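Local coordinates for protein putative dehydratase (Mesorhizobium loti, PDB 2POZ) that is of unknown function but belongs to the mandelate racemase branch of the enolase superfamily and probably acts as a lyase, perhaps a dehydratase, at residues S15-P20 with K338-Y343; Q278-T283 with S312-A317; I10-S15 with Y378-C383; N129-A134 with G154-Y159. All blocks are in the same frame, centred on the assembly; numbering follows the deposited sequence.

Contact 1: S15-P20 with K338-Y343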
loop_
_atom_site.group_PDB
_atom_site.type_symbol
_atom_site.label_atom_id
_atom_site.label_comp_id
_atom_site.label_asym_id
_atom_site.label_seq_id
_atom_site.Cartn_x
_atom_site.Cartn_y
_atom_site.Cartn_z
ATOM N N SER A 15 -4.679 -49.398 2.536
ATOM C CA SER A 15 -6.122 -49.501 2.370
ATOM C C SER A 15 -6.499 -49.051 0.971
ATOM O O SER A 15 -6.806 -47.877 0.745
ATOM C CB SER A 15 -6.825 -48.628 3.411
ATOM O OG SER A 15 -8.229 -48.800 3.367
ATOM N N GLY A 16 -6.473 -49.991 0.029
ATOM C CA GLY A 16 -6.799 -49.651 -1.341
ATOM C C GLY A 16 -5.721 -48.730 -1.877
ATOM O O GLY A 16 -4.534 -48.986 -1.690
ATOM N N ARG A 17 -6.128 -47.643 -2.524
ATOM C CA ARG A 17 -5.177 -46.694 -3.092
ATOM C C ARG A 17 -4.586 -45.742 -2.048
ATOM O O ARG A 17 -3.694 -44.965 -2.367
ATOM C CB ARG A 17 -5.854 -45.867 -4.194
ATOM C CG ARG A 17 -6.840 -44.808 -3.682
ATOM C CD ARG A 17 -7.704 -44.265 -4.826
ATOM N NE ARG A 17 -8.745 -45.221 -5.208
ATOM C CZ ARG A 17 -9.403 -45.206 -6.365
ATOM N NH1 ARG A 17 -9.133 -44.284 -7.282
ATOM N NH2 ARG A 17 -10.350 -46.108 -6.597
ATOM N N LEU A 18 -5.072 -45.806 -0.812
ATOM C CA LEU A 18 -4.577 -44.915 0.243
ATOM C C LEU A 18 -3.700 -45.617 1.279
ATOM O O LEU A 18 -3.697 -46.846 1.387
ATOM C CB LEU A 18 -5.751 -44.265 0.986
ATOM C CG LEU A 18 -6.818 -43.505 0.196
ATOM C CD1 LEU A 18 -7.905 -43.019 1.156
ATOM C CD2 LEU A 18 -6.185 -42.327 -0.543
ATOM N N HIS A 19 -2.956 -44.816 2.036
ATOM C CA HIS A 19 -2.116 -45.322 3.109
ATOM C C HIS A 19 -2.380 -44.475 4.354
ATOM O O HIS A 19 -1.553 -43.661 4.762
ATOM C CB HIS A 19 -0.623 -45.312 2.729
ATOM C CG HIS A 19 -0.163 -44.063 2.040
ATOM N ND1 HIS A 19 -0.074 -42.844 2.679
ATOM C CD2 HIS A 19 0.285 -43.858 0.778
ATOM C CE1 HIS A 19 0.412 -41.944 1.842
ATOM N NE2 HIS A 19 0.638 -42.534 0.681
ATOM N N PRO A 20 -3.568 -44.652 4.963
ATOM C CA PRO A 20 -3.979 -43.924 6.167
ATOM C C PRO A 20 -2.968 -44.148 7.281
ATOM O O PRO A 20 -2.448 -45.257 7.451
ATOM C CB PRO A 20 -5.324 -44.548 6.510
ATOM C CG PRO A 20 -5.845 -44.996 5.179
ATOM C CD PRO A 20 -4.618 -45.594 4.545
ATOM N N LYS A 338 -14.006 -46.725 -1.023
ATOM C CA LYS A 338 -14.416 -47.810 -0.147
ATOM C C LYS A 338 -14.539 -49.147 -0.886
ATOM O O LYS A 338 -14.607 -50.201 -0.253
ATOM C CB LYS A 338 -15.743 -47.462 0.533
ATOM C CG LYS A 338 -15.607 -46.667 1.844
ATOM C CD LYS A 338 -14.908 -45.334 1.651
ATOM C CE LYS A 338 -15.011 -44.456 2.900
ATOM N NZ LYS A 338 -14.246 -44.981 4.066
ATOM N N ALA A 339 -14.549 -49.101 -2.217
ATOM C CA ALA A 339 -14.679 -50.310 -3.029
ATOM C C ALA A 339 -13.340 -50.866 -3.522
ATOM O O ALA A 339 -13.300 -51.928 -4.149
ATOM C CB ALA A 339 -15.603 -50.036 -4.223
ATOM N N ASP A 340 -12.248 -50.153 -3.258
ATOM C CA ASP A 340 -10.930 -50.615 -3.683
ATOM C C ASP A 340 -10.638 -51.993 -3.105
ATOM O O ASP A 340 -11.129 -52.330 -2.028
ATOM C CB ASP A 340 -9.834 -49.674 -3.187
ATOM C CG ASP A 340 -9.806 -48.356 -3.926
ATOM O OD1 ASP A 340 -10.614 -48.167 -4.858
ATOM O OD2 ASP A 340 -8.960 -47.511 -3.566
ATOM N N ASP A 341 -9.838 -52.786 -3.815
ATOM C CA ASP A 341 -9.470 -54.095 -3.299
ATOM C C ASP A 341 -8.580 -53.778 -2.108
ATOM O O ASP A 341 -7.759 -52.861 -2.175
ATOM C CB ASP A 341 -8.642 -54.902 -4.306
ATOM C CG ASP A 341 -9.359 -55.133 -5.612
ATOM O OD1 ASP A 341 -10.597 -55.260 -5.614
ATOM O OD2 ASP A 341 -8.664 -55.205 -6.637
ATOM N N GLY A 342 -8.738 -54.525 -1.026
ATOM C CA GLY A 342 -7.914 -54.283 0.140
ATOM C C GLY A 342 -8.337 -53.112 1.009
ATOM O O GLY A 342 -7.615 -52.753 1.940
ATOM N N TYR A 343 -9.481 -52.500 0.715
ATOM C CA TYR A 343 -9.957 -51.393 1.543
ATOM C C TYR A 343 -10.093 -51.922 2.969
ATOM O O TYR A 343 -10.608 -53.024 3.182
ATOM C CB TYR A 343 -11.327 -50.894 1.072
ATOM C CG TYR A 343 -12.026 -50.021 2.102
ATOM C CD1 TYR A 343 -11.580 -48.724 2.373
ATOM C CD2 TYR A 343 -13.112 -50.510 2.831
ATOM C CE1 TYR A 343 -12.201 -47.937 3.351
ATOM C CE2 TYR A 343 -13.737 -49.734 3.810
ATOM C CZ TYR A 343 -13.276 -48.450 4.063
ATOM O OH TYR A 343 -13.890 -47.685 5.028
HETATM O O HOH W 1 -5.196 -52.356 -0.550
#

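Contact 2: Q278-T283 with S312-A317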
loop_
_atom_site.group_PDB
_atom_site.type_symbol
_atom_site.label_atom_id
_atom_site.label_comp_id
_atom_site.label_asym_id
_atom_site.label_seq_id
_atom_site.Cartn_x
_atom_site.Cartn_y
_atom_site.Cartn_z
ATOM N N GLN A 278 -10.551 -24.628 2.848
ATOM C CA GLN A 278 -10.724 -26.070 2.954
ATOM C C GLN A 278 -9.690 -26.749 3.835
ATOM O O GLN A 278 -8.961 -27.633 3.379
ATOM C CB GLN A 278 -10.657 -26.673 1.552
ATOM C CG GLN A 278 -11.613 -26.027 0.568
ATOM C CD GLN A 278 -11.278 -26.371 -0.869
ATOM O OE1 GLN A 278 -10.262 -25.920 -1.406
ATOM N NE2 GLN A 278 -12.128 -27.180 -1.500
ATOM N N PRO A 279 -9.602 -26.345 5.109
ATOM C CA PRO A 279 -8.617 -26.984 5.984
ATOM C C PRO A 279 -8.952 -28.454 6.206
ATOM O O PRO A 279 -10.112 -28.855 6.124
ATOM C CB PRO A 279 -8.734 -26.180 7.273
ATOM C CG PRO A 279 -10.198 -25.842 7.315
ATOM C CD PRO A 279 -10.465 -25.421 5.866
ATOM N N ASP A 280 -7.927 -29.248 6.485
ATOM C CA ASP A 280 -8.100 -30.674 6.755
ATOM C C ASP A 280 -7.765 -30.838 8.238
ATOM O O ASP A 280 -6.664 -30.477 8.653
ATOM C CB ASP A 280 -7.120 -31.485 5.907
ATOM C CG ASP A 280 -7.309 -32.989 6.068
ATOM O OD1 ASP A 280 -7.555 -33.457 7.203
ATOM O OD2 ASP A 280 -7.199 -33.704 5.049
ATOM N N ILE A 281 -8.686 -31.372 9.041
ATOM C CA ILE A 281 -8.387 -31.506 10.473
ATOM C C ILE A 281 -7.177 -32.395 10.731
ATOM O O ILE A 281 -6.579 -32.333 11.804
ATOM C CB ILE A 281 -9.580 -32.054 11.303
ATOM C CG1 ILE A 281 -9.922 -33.482 10.879
ATOM C CG2 ILE A 281 -10.783 -31.126 11.174
ATOM C CD1 ILE A 281 -10.896 -34.166 11.838
ATOM N N GLY A 282 -6.822 -33.214 9.742
ATOM C CA GLY A 282 -5.678 -34.107 9.866
ATOM C C GLY A 282 -4.337 -33.493 9.478
ATOM O O GLY A 282 -3.294 -34.143 9.589
ATOM N N THR A 283 -4.352 -32.250 9.010
ATOM C CA THR A 283 -3.116 -31.570 8.640
ATOM C C THR A 283 -3.077 -30.119 9.127
ATOM O O THR A 283 -2.003 -29.584 9.368
ATOM C CB THR A 283 -2.879 -31.549 7.100
ATOM O OG1 THR A 283 -3.853 -30.706 6.473
ATOM C CG2 THR A 283 -2.971 -32.950 6.513
ATOM N N SER A 312 -12.326 -44.066 7.578
ATOM C CA SER A 312 -13.584 -43.687 8.219
ATOM C C SER A 312 -13.335 -42.864 9.488
ATOM O O SER A 312 -14.188 -42.076 9.905
ATOM C CB SER A 312 -14.382 -44.937 8.601
ATOM O OG SER A 312 -14.739 -45.697 7.465
ATOM N N LEU A 313 -12.180 -43.060 10.116
ATOM C CA LEU A 313 -11.867 -42.324 11.339
ATOM C C LEU A 313 -11.801 -40.814 11.104
ATOM O O LEU A 313 -12.552 -40.057 11.715
ATOM C CB LEU A 313 -10.545 -42.811 11.953
ATOM C CG LEU A 313 -10.070 -42.060 13.215
ATOM C CD1 LEU A 313 -11.169 -42.068 14.272
ATOM C CD2 LEU A 313 -8.801 -42.703 13.763
ATOM N N ILE A 314 -10.919 -40.360 10.219
ATOM C CA ILE A 314 -10.822 -38.920 9.986
ATOM C C ILE A 314 -12.121 -38.323 9.445
ATOM O O ILE A 314 -12.419 -37.161 9.696
ATOM C CB ILE A 314 -9.647 -38.553 9.048
ATOM C CG1 ILE A 314 -9.424 -37.036 9.096
ATOM C CG2 ILE A 314 -9.934 -38.993 7.626
ATOM C CD1 ILE A 314 -8.006 -36.613 8.740
ATOM N N GLU A 315 -12.903 -39.116 8.722
ATOM C CA GLU A 315 -14.176 -38.619 8.200
ATOM C C GLU A 315 -15.134 -38.375 9.366
ATOM O O GLU A 315 -15.820 -37.354 9.425
ATOM C CB GLU A 315 -14.812 -39.629 7.236
ATOM C CG GLU A 315 -14.044 -39.850 5.949
ATOM C CD GLU A 315 -14.717 -40.862 5.036
ATOM O OE1 GLU A 315 -15.935 -40.707 4.782
ATOM O OE2 GLU A 315 -14.032 -41.805 4.572
ATOM N N THR A 316 -15.178 -39.320 10.300
ATOM C CA THR A 316 -16.056 -39.195 11.454
ATOM C C THR A 316 -15.608 -38.043 12.349
ATOM O O THR A 316 -16.432 -37.287 12.862
ATOM C CB THR A 316 -16.085 -40.504 12.260
ATOM O OG1 THR A 316 -16.566 -41.555 11.418
ATOM C CG2 THR A 316 -16.996 -40.377 13.475
ATOM N N ALA A 317 -14.299 -37.911 12.529
ATOM C CA ALA A 317 -13.752 -36.831 13.346
ATOM C C ALA A 317 -14.120 -35.479 12.733
ATOM O O ALA A 317 -14.429 -34.521 13.443
ATOM C CB ALA A 317 -12.242 -36.966 13.440
#

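Contact 3: I10-S15 with Y378-C383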
loop_
_atom_site.group_PDB
_atom_site.type_symbol
_atom_site.label_atom_id
_atom_site.label_comp_id
_atom_site.label_asym_id
_atom_site.label_seq_id
_atom_site.Cartn_x
_atom_site.Cartn_y
_atom_site.Cartn_z
ATOM N N ILE A 10 1.135 -46.483 16.618
ATOM C CA ILE A 10 1.084 -45.844 15.312
ATOM C C ILE A 10 0.864 -46.906 14.244
ATOM O O ILE A 10 1.603 -47.887 14.170
ATOM C CB ILE A 10 2.393 -45.097 15.030
ATOM C CG1 ILE A 10 2.633 -44.065 16.135
ATOM C CG2 ILE A 10 2.319 -44.407 13.670
ATOM C CD1 ILE A 10 4.074 -43.688 16.311
ATOM N N TYR A 11 -0.149 -46.686 13.415
ATOM C CA TYR A 11 -0.516 -47.623 12.363
ATOM C C TYR A 11 -0.361 -46.989 10.987
ATOM O O TYR A 11 -0.816 -45.868 10.764
ATOM C CB TYR A 11 -1.977 -48.052 12.562
ATOM C CG TYR A 11 -2.275 -48.598 13.945
ATOM C CD1 TYR A 11 -2.218 -49.967 14.204
ATOM C CD2 TYR A 11 -2.576 -47.738 15.009
ATOM C CE1 TYR A 11 -2.453 -50.474 15.490
ATOM C CE2 TYR A 11 -2.814 -48.236 16.303
ATOM C CZ TYR A 11 -2.749 -49.605 16.530
ATOM O OH TYR A 11 -2.970 -50.105 17.795
ATOM N N LEU A 12 0.296 -47.704 10.077
ATOM C CA LEU A 12 0.486 -47.241 8.709
ATOM C C LEU A 12 -0.249 -48.261 7.843
ATOM O O LEU A 12 0.291 -49.299 7.492
ATOM C CB LEU A 12 1.975 -47.200 8.351
ATOM C CG LEU A 12 2.357 -46.822 6.916
ATOM C CD1 LEU A 12 1.663 -45.540 6.485
ATOM C CD2 LEU A 12 3.870 -46.670 6.833
ATOM N N LEU A 13 -1.495 -47.959 7.519
ATOM C CA LEU A 13 -2.308 -48.871 6.734
ATOM C C LEU A 13 -2.067 -48.903 5.239
ATOM O O LEU A 13 -1.494 -47.990 4.646
ATOM C CB LEU A 13 -3.794 -48.574 6.942
ATOM C CG LEU A 13 -4.536 -49.072 8.184
ATOM C CD1 LEU A 13 -3.951 -48.450 9.430
ATOM C CD2 LEU A 13 -6.012 -48.719 8.050
ATOM N N LYS A 14 -2.515 -50.004 4.651
ATOM C CA LYS A 14 -2.498 -50.200 3.214
ATOM C C LYS A 14 -3.988 -50.404 3.051
ATOM O O LYS A 14 -4.519 -51.442 3.436
ATOM C CB LYS A 14 -1.750 -51.472 2.803
ATOM C CG LYS A 14 -1.739 -51.679 1.283
ATOM C CD LYS A 14 -1.028 -52.959 0.857
ATOM C CE LYS A 14 -1.904 -54.183 1.066
ATOM N NZ LYS A 14 -1.314 -55.396 0.427
ATOM N N SER A 15 -4.679 -49.398 2.536
ATOM C CA SER A 15 -6.122 -49.501 2.370
ATOM C C SER A 15 -6.499 -49.051 0.971
ATOM O O SER A 15 -6.806 -47.877 0.745
ATOM C CB SER A 15 -6.825 -48.628 3.411
ATOM O OG SER A 15 -8.229 -48.800 3.367
ATOM N N TYR A 378 -1.274 -53.606 10.813
ATOM C CA TYR A 378 -0.547 -52.462 10.286
ATOM C C TYR A 378 0.209 -51.647 11.340
ATOM O O TYR A 378 0.716 -50.553 11.057
ATOM C CB TYR A 378 -1.525 -51.592 9.495
ATOM C CG TYR A 378 -2.127 -52.348 8.327
ATOM C CD1 TYR A 378 -1.363 -52.655 7.197
ATOM C CD2 TYR A 378 -3.438 -52.830 8.384
ATOM C CE1 TYR A 378 -1.892 -53.430 6.152
ATOM C CE2 TYR A 378 -3.970 -53.602 7.352
ATOM C CZ TYR A 378 -3.191 -53.898 6.241
ATOM O OH TYR A 378 -3.722 -54.671 5.231
ATOM N N LEU A 379 0.295 -52.193 12.551
ATOM C CA LEU A 379 1.024 -51.539 13.633
ATOM C C LEU A 379 2.411 -51.245 13.085
ATOM O O LEU A 379 3.090 -52.144 12.614
ATOM C CB LEU A 379 1.129 -52.477 14.840
ATOM C CG LEU A 379 1.814 -51.932 16.096
ATOM C CD1 LEU A 379 1.046 -50.709 16.628
ATOM C CD2 LEU A 379 1.866 -53.037 17.155
ATOM N N TRP A 380 2.831 -49.987 13.154
ATOM C CA TRP A 380 4.128 -49.572 12.628
ATOM C C TRP A 380 5.120 -49.226 13.745
ATOM O O TRP A 380 6.330 -49.357 13.579
ATOM C CB TRP A 380 3.927 -48.358 11.720
ATOM C CG TRP A 380 5.130 -47.937 10.935
ATOM C CD1 TRP A 380 5.577 -48.475 9.753
ATOM C CD2 TRP A 380 6.015 -46.852 11.242
ATOM N NE1 TRP A 380 6.678 -47.783 9.309
ATOM C CE2 TRP A 380 6.968 -46.782 10.203
ATOM C CE3 TRP A 380 6.090 -45.925 12.294
ATOM C CZ2 TRP A 380 7.987 -45.821 10.182
ATOM C CZ3 TRP A 380 7.095 -44.973 12.276
ATOM C CH2 TRP A 380 8.034 -44.927 11.222
ATOM N N ALA A 381 4.609 -48.767 14.877
ATOM C CA ALA A 381 5.471 -48.435 16.004
ATOM C C ALA A 381 4.647 -48.338 17.273
ATOM O O ALA A 381 3.463 -48.003 17.227
ATOM C CB ALA A 381 6.210 -47.113 15.748
ATOM N N SER A 382 5.284 -48.644 18.399
ATOM C CA SER A 382 4.655 -48.595 19.713
ATOM C C SER A 382 5.566 -47.833 20.662
ATOM O O SER A 382 6.767 -48.069 20.685
ATOM C CB SER A 382 4.438 -50.008 20.265
ATOM O OG SER A 382 3.453 -50.698 19.520
ATOM N N CYS A 383 4.992 -46.921 21.440
ATOM C CA CYS A 383 5.772 -46.133 22.390
ATOM C C CYS A 383 5.149 -46.274 23.775
ATOM O O CYS A 383 3.973 -45.958 23.961
ATOM C CB CYS A 383 5.771 -44.653 21.986
ATOM S SG CYS A 383 6.003 -44.356 20.220
HETATM O O HOH W 2 -5.621 -54.016 2.903
#

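Contact 4: N129-A134 with G154-Y159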
loop_
_atom_site.group_PDB
_atom_site.type_symbol
_atom_site.label_atom_id
_atom_site.label_comp_id
_atom_site.label_asym_id
_atom_site.label_seq_id
_atom_site.Cartn_x
_atom_site.Cartn_y
_atom_site.Cartn_z
ATOM N N ASN A 129 -16.213 -36.792 -4.550
ATOM C CA ASN A 129 -14.908 -36.662 -5.185
ATOM C C ASN A 129 -14.438 -38.100 -5.419
ATOM O O ASN A 129 -15.088 -39.049 -4.959
ATOM C CB ASN A 129 -13.922 -35.939 -4.259
ATOM C CG ASN A 129 -12.730 -35.358 -5.003
ATOM O OD1 ASN A 129 -12.465 -35.710 -6.153
ATOM N ND2 ASN A 129 -11.993 -34.468 -4.339
ATOM N N GLY A 130 -13.324 -38.260 -6.128
ATOM C CA GLY A 130 -12.774 -39.584 -6.385
ATOM C C GLY A 130 -13.583 -40.507 -7.285
ATOM O O GLY A 130 -13.342 -41.716 -7.312
ATOM N N TRP A 131 -14.524 -39.950 -8.036
ATOM C CA TRP A 131 -15.374 -40.756 -8.917
ATOM C C TRP A 131 -14.875 -40.811 -10.362
ATOM O O TRP A 131 -15.529 -41.404 -11.217
ATOM C CB TRP A 131 -16.798 -40.195 -8.911
ATOM C CG TRP A 131 -16.847 -38.689 -9.110
ATOM C CD1 TRP A 131 -16.748 -37.731 -8.141
ATOM C CD2 TRP A 131 -16.947 -37.987 -10.357
ATOM N NE1 TRP A 131 -16.777 -36.478 -8.705
ATOM C CE2 TRP A 131 -16.896 -36.604 -10.063
ATOM C CE3 TRP A 131 -17.070 -38.390 -11.696
ATOM C CZ2 TRP A 131 -16.962 -35.621 -11.058
ATOM C CZ3 TRP A 131 -17.137 -37.411 -12.684
ATOM C CH2 TRP A 131 -17.081 -36.043 -12.358
ATOM N N TYR A 132 -13.715 -40.209 -10.629
ATOM C CA TYR A 132 -13.157 -40.152 -11.985
ATOM C C TYR A 132 -11.720 -40.681 -12.042
ATOM O O TYR A 132 -10.926 -40.264 -12.885
ATOM C CB TYR A 132 -13.190 -38.697 -12.463
ATOM C CG TYR A 132 -12.552 -37.757 -11.467
ATOM C CD1 TYR A 132 -11.198 -37.431 -11.555
ATOM C CD2 TYR A 132 -13.278 -37.277 -10.373
ATOM C CE1 TYR A 132 -10.578 -36.655 -10.571
ATOM C CE2 TYR A 132 -12.669 -36.505 -9.385
ATOM C CZ TYR A 132 -11.319 -36.200 -9.488
ATOM O OH TYR A 132 -10.701 -35.461 -8.504
ATOM N N GLY A 133 -11.410 -41.616 -11.152
ATOM C CA GLY A 133 -10.074 -42.182 -11.064
ATOM C C GLY A 133 -9.378 -42.670 -12.321
ATOM O O GLY A 133 -8.145 -42.648 -12.380
ATOM N N ALA A 134 -10.135 -43.109 -13.322
ATOM C CA ALA A 134 -9.537 -43.607 -14.558
ATOM C C ALA A 134 -9.982 -42.808 -15.778
ATOM O O ALA A 134 -9.599 -43.118 -16.904
ATOM C CB ALA A 134 -9.891 -45.095 -14.753
ATOM N N GLY A 154 -25.684 -34.122 -5.070
ATOM C CA GLY A 154 -26.168 -32.977 -5.821
ATOM C C GLY A 154 -25.007 -32.075 -6.189
ATOM O O GLY A 154 -25.187 -30.986 -6.732
ATOM N N ALA A 155 -23.798 -32.539 -5.892
ATOM C CA ALA A 155 -22.598 -31.771 -6.176
ATOM C C ALA A 155 -21.410 -32.702 -6.401
ATOM O O ALA A 155 -21.249 -33.714 -5.712
ATOM C CB ALA A 155 -22.317 -30.812 -5.023
ATOM N N LEU A 156 -20.578 -32.347 -7.370
ATOM C CA LEU A 156 -19.417 -33.154 -7.720
ATOM C C LEU A 156 -18.160 -32.307 -7.889
ATOM O O LEU A 156 -18.211 -31.218 -8.466
ATOM C CB LEU A 156 -19.674 -33.885 -9.047
ATOM C CG LEU A 156 -20.934 -34.733 -9.220
ATOM C CD1 LEU A 156 -21.078 -35.099 -10.696
ATOM C CD2 LEU A 156 -20.861 -35.985 -8.356
ATOM N N LYS A 157 -17.036 -32.805 -7.383
ATOM C CA LYS A 157 -15.765 -32.108 -7.554
ATOM C C LYS A 157 -14.850 -32.998 -8.380
ATOM O O LYS A 157 -14.858 -34.221 -8.221
ATOM C CB LYS A 157 -15.078 -31.808 -6.212
ATOM C CG LYS A 157 -13.827 -30.934 -6.407
ATOM C CD LYS A 157 -13.223 -30.419 -5.099
ATOM C CE LYS A 157 -12.230 -31.397 -4.500
ATOM N NZ LYS A 157 -11.706 -30.882 -3.190
ATOM N N PHE A 158 -14.060 -32.393 -9.264
ATOM C CA PHE A 158 -13.141 -33.171 -10.084
ATOM C C PHE A 158 -11.948 -32.357 -10.570
ATOM O O PHE A 158 -12.004 -31.133 -10.657
ATOM C CB PHE A 158 -13.887 -33.798 -11.275
ATOM C CG PHE A 158 -14.532 -32.797 -12.193
ATOM C CD1 PHE A 158 -14.009 -32.557 -13.457
ATOM C CD2 PHE A 158 -15.674 -32.101 -11.796
ATOM C CE1 PHE A 158 -14.610 -31.636 -14.322
ATOM C CE2 PHE A 158 -16.281 -31.180 -12.651
ATOM C CZ PHE A 158 -15.748 -30.948 -13.919
ATOM N N TYR A 159 -10.865 -33.070 -10.864
ATOM C CA TYR A 159 -9.613 -32.493 -11.349
ATOM C C TYR A 159 -9.599 -32.774 -12.852
ATOM O O TYR A 159 -9.482 -33.924 -13.270
ATOM C CB TYR A 159 -8.445 -33.198 -10.644
ATOM C CG TYR A 159 -7.064 -32.782 -11.093
ATOM C CD1 TYR A 159 -6.570 -31.501 -10.823
ATOM C CD2 TYR A 159 -6.235 -33.680 -11.771
ATOM C CE1 TYR A 159 -5.283 -31.124 -11.213
ATOM C CE2 TYR A 159 -4.945 -33.317 -12.166
ATOM C CZ TYR A 159 -4.477 -32.037 -11.880
ATOM O OH TYR A 159 -3.198 -31.692 -12.240
#

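Contact 1: S15-P20 with K338-Y343
Arg17 holds Asp340 in a side-on, two-nitrogen salt bridge that ties the capping domain of this enolase-superfamily fold to its barrel domain. Residues 15-20 lie between the first two strands of the cap, while 338-343 follow the strand 331-333 of the barrel. Ser15 to Leu18 form a type II' beta turn, and Arg17 sets out from it with CG lodged between backbone N and carbonyl carbon (chi1 74°). The chain first runs past one carboxylate oxygen: Arg17 CB comes within 3.6 Å of Asp340 OD2, Arg17 CG within 3.4 Å of the same atom, and CD stays beside it too. A bend at chi3 then brings the guanidinium edge round to the carboxylate, the two planes only 19° apart. Arg17 NE donates to Asp340 OD2 at 2.8 Å and Arg17 NH2 to Asp340 OD1 at 2.7 Å, each oxygen accepting through its syn lone pair. A third bond comes from the turn itself, Arg17 N reaching Asp340 OD2 at 3.0 Å on the anti side, 24° out of the carboxylate plane. The three bonds together fix the rotation of the acid. With an alanine here, the Arg17 charge would probably be left without this mate and its backbone N without this acceptor. Gly16 packs its CA against Asp340 CB, where a side chain would clash. Nearby, Ser15 OG lies obliquely by the Tyr343 ring and bonds Val344 N. One water joins the loops, accepting from Gly16 N at 2.7 Å and donating to Asp341 O at 3.1 Å.

Contact 2: Q278-T283 with S312-A317
Ile281 and Ile314 run antiparallel alongside one another, their CG1 atoms 4.0 Å apart, and between them they bury most of the surface in this contact. Ile281 carries CG1 between its backbone N and carbonyl carbon (chi1 64°), which sends CD1 on to the helix 312-324. There Ile281 CD1 presses on Ala317 CB at 3.5 Å, tighter than usual for two carbons. Ile314 reaches back the other way: with CG1 opposite its backbone N (chi1 -168°), its CD1 settles 3.6 Å from Gly282 CA. A side chain on that glycine would collide with the methyl. Ile314 CD1 also lies 3.5 Å from Asp280 OD1, the acid standing nearly perpendicular to the isoleucine. The loop 278-283 leaves the sixth strand of the superfamily's (beta/alpha)7beta barrel and the helix follows the seventh. Asp280 OD2 is bonded to ND1 of His307 beyond the seventh strand, consistent with the His-Asp dyad known from mandelate racemase relatives. Its other oxygen makes an Asx turn, Gly282 N donating to Asp280 OD1 at 2.7 Å. A leucine at Asp280 would probably leave both His307 ND1 and Gly282 N without these acceptors and set the loop free to shift against Ile314. No hydrogen bond crosses between the two segments, and every touching residue is buried. Ile281 is also packed by Leu287 and Thr290 of helix 287-298, while the cap also reaches in, Glu36 OE1 accepting from Ile314 N and Gly38 hydrogen-bonding to the Gly282 backbone.

Contact 3: I10-S15 with Y378-C383
Ile10 pairs with Ala381, and Tyr11 with Leu379, in an antiparallel ladder whose strand axes come within 4.3 Å at 158°, the register slipping by one residue between the pairs. The slip is a classic beta bulge, Trp380 and Ala381 both facing Ile10. Ile10 O takes two hydrogen bonds there, a short one of 2.6 Å from Trp380 N and a longer one of 3.2 Å from Ala381 N. Ile10 N donates to Ala381 O, and Leu12 N to Tyr378 O at 3.0 Å. On the face with Tyr11, Leu379 CD1 sits over the phenol ring, 4.1 Å from the centroid of the Tyr11 ring, in a CH-pi contact; the leucine CG stands opposite its own backbone N (chi1 -177°), which swings that methyl back over the ring. This is the four-stranded antiparallel sheet of the capping domain, and the C-terminal strand 379-383 forms its edge within the chain, so the two ends of the polypeptide are laced together. On the other face Ile10 CD1 touches Ala381 CB, next to Ile52 and Lys53 of helix 45-59. Leu12 runs alongside Trp380, Leu12 CD2 lying 3.8 Å from Trp380 CD1; the indole also packs on Trp380 of a second subunit. Where the pairing ends, Leu13 crosses Tyr378 at about a right angle, and Lys14 N stands over a face of the Tyr378 ring, offset toward its rim. A water donates to Lys14 O at 2.9 Å and also bonds Tyr378 OH.

Contact 4: N129-A134 with G154-Y159
Trp131 donates a weak hydrogen bond across the segments, from NE1 to Lys157 O at 3.0 Å and bent to 124°; the same N-H also has a weak bond to Ala128 O. Within the loop, Asn129 OD1 takes two donors, Gly130 N and, in the carbonyl plane, Tyr132 OH at 2.9 Å, which steadies the phenol beside the strand. The aliphatic and aromatic contacts are more extensive. Tyr132 CD2 lies over one face of the indole and Leu156 CD2 over the other, toward the rim. Phe158 CB sits over the Tyr132 ring, 3.8 Å from its centroid, a CH-pi contact, while Trp131 CZ2 touches that same Phe158 CB at 3.6 Å. The Trp131 and Phe158 rings meet obliquely, planes 58° apart. Here the loop leaving the first strand of the (beta/alpha)7beta barrel folds back on the second strand, 155-158, helices 138-144 and 146-150 lying between them in the sequence; Phe141 and Pro148 from them add to the packing. The charges lie with Lys157. Its NZ makes salt bridges to Glu231 and Glu332 and a hydrogen bond with Tyr127 OH, and Asn129 ND2 donates to Glu332 OE2.

In the fold
Contacts 2 and 4 are buried in the barrel domain, contact 2 joining loop to helix and contact 4 loop to strand; both rest mainly on apolar packing. Contact 3 belongs to the cap sheet and is only partly buried, held by main-chain bonds together with aromatic and aliphatic packing. Contact 1 lies at the surface between the two domains, and there charge does the work. The cap loop beyond strand 5-12 joins contacts 1 and 3, which share Ser15 and are linked again by Pro20 O and Leu13 N. From contact 1, Lys338 reaches Glu315 of contact 2 in a long, weak ion pair. Contacts 3 and 4 are the farthest apart, about 29 Å between centres.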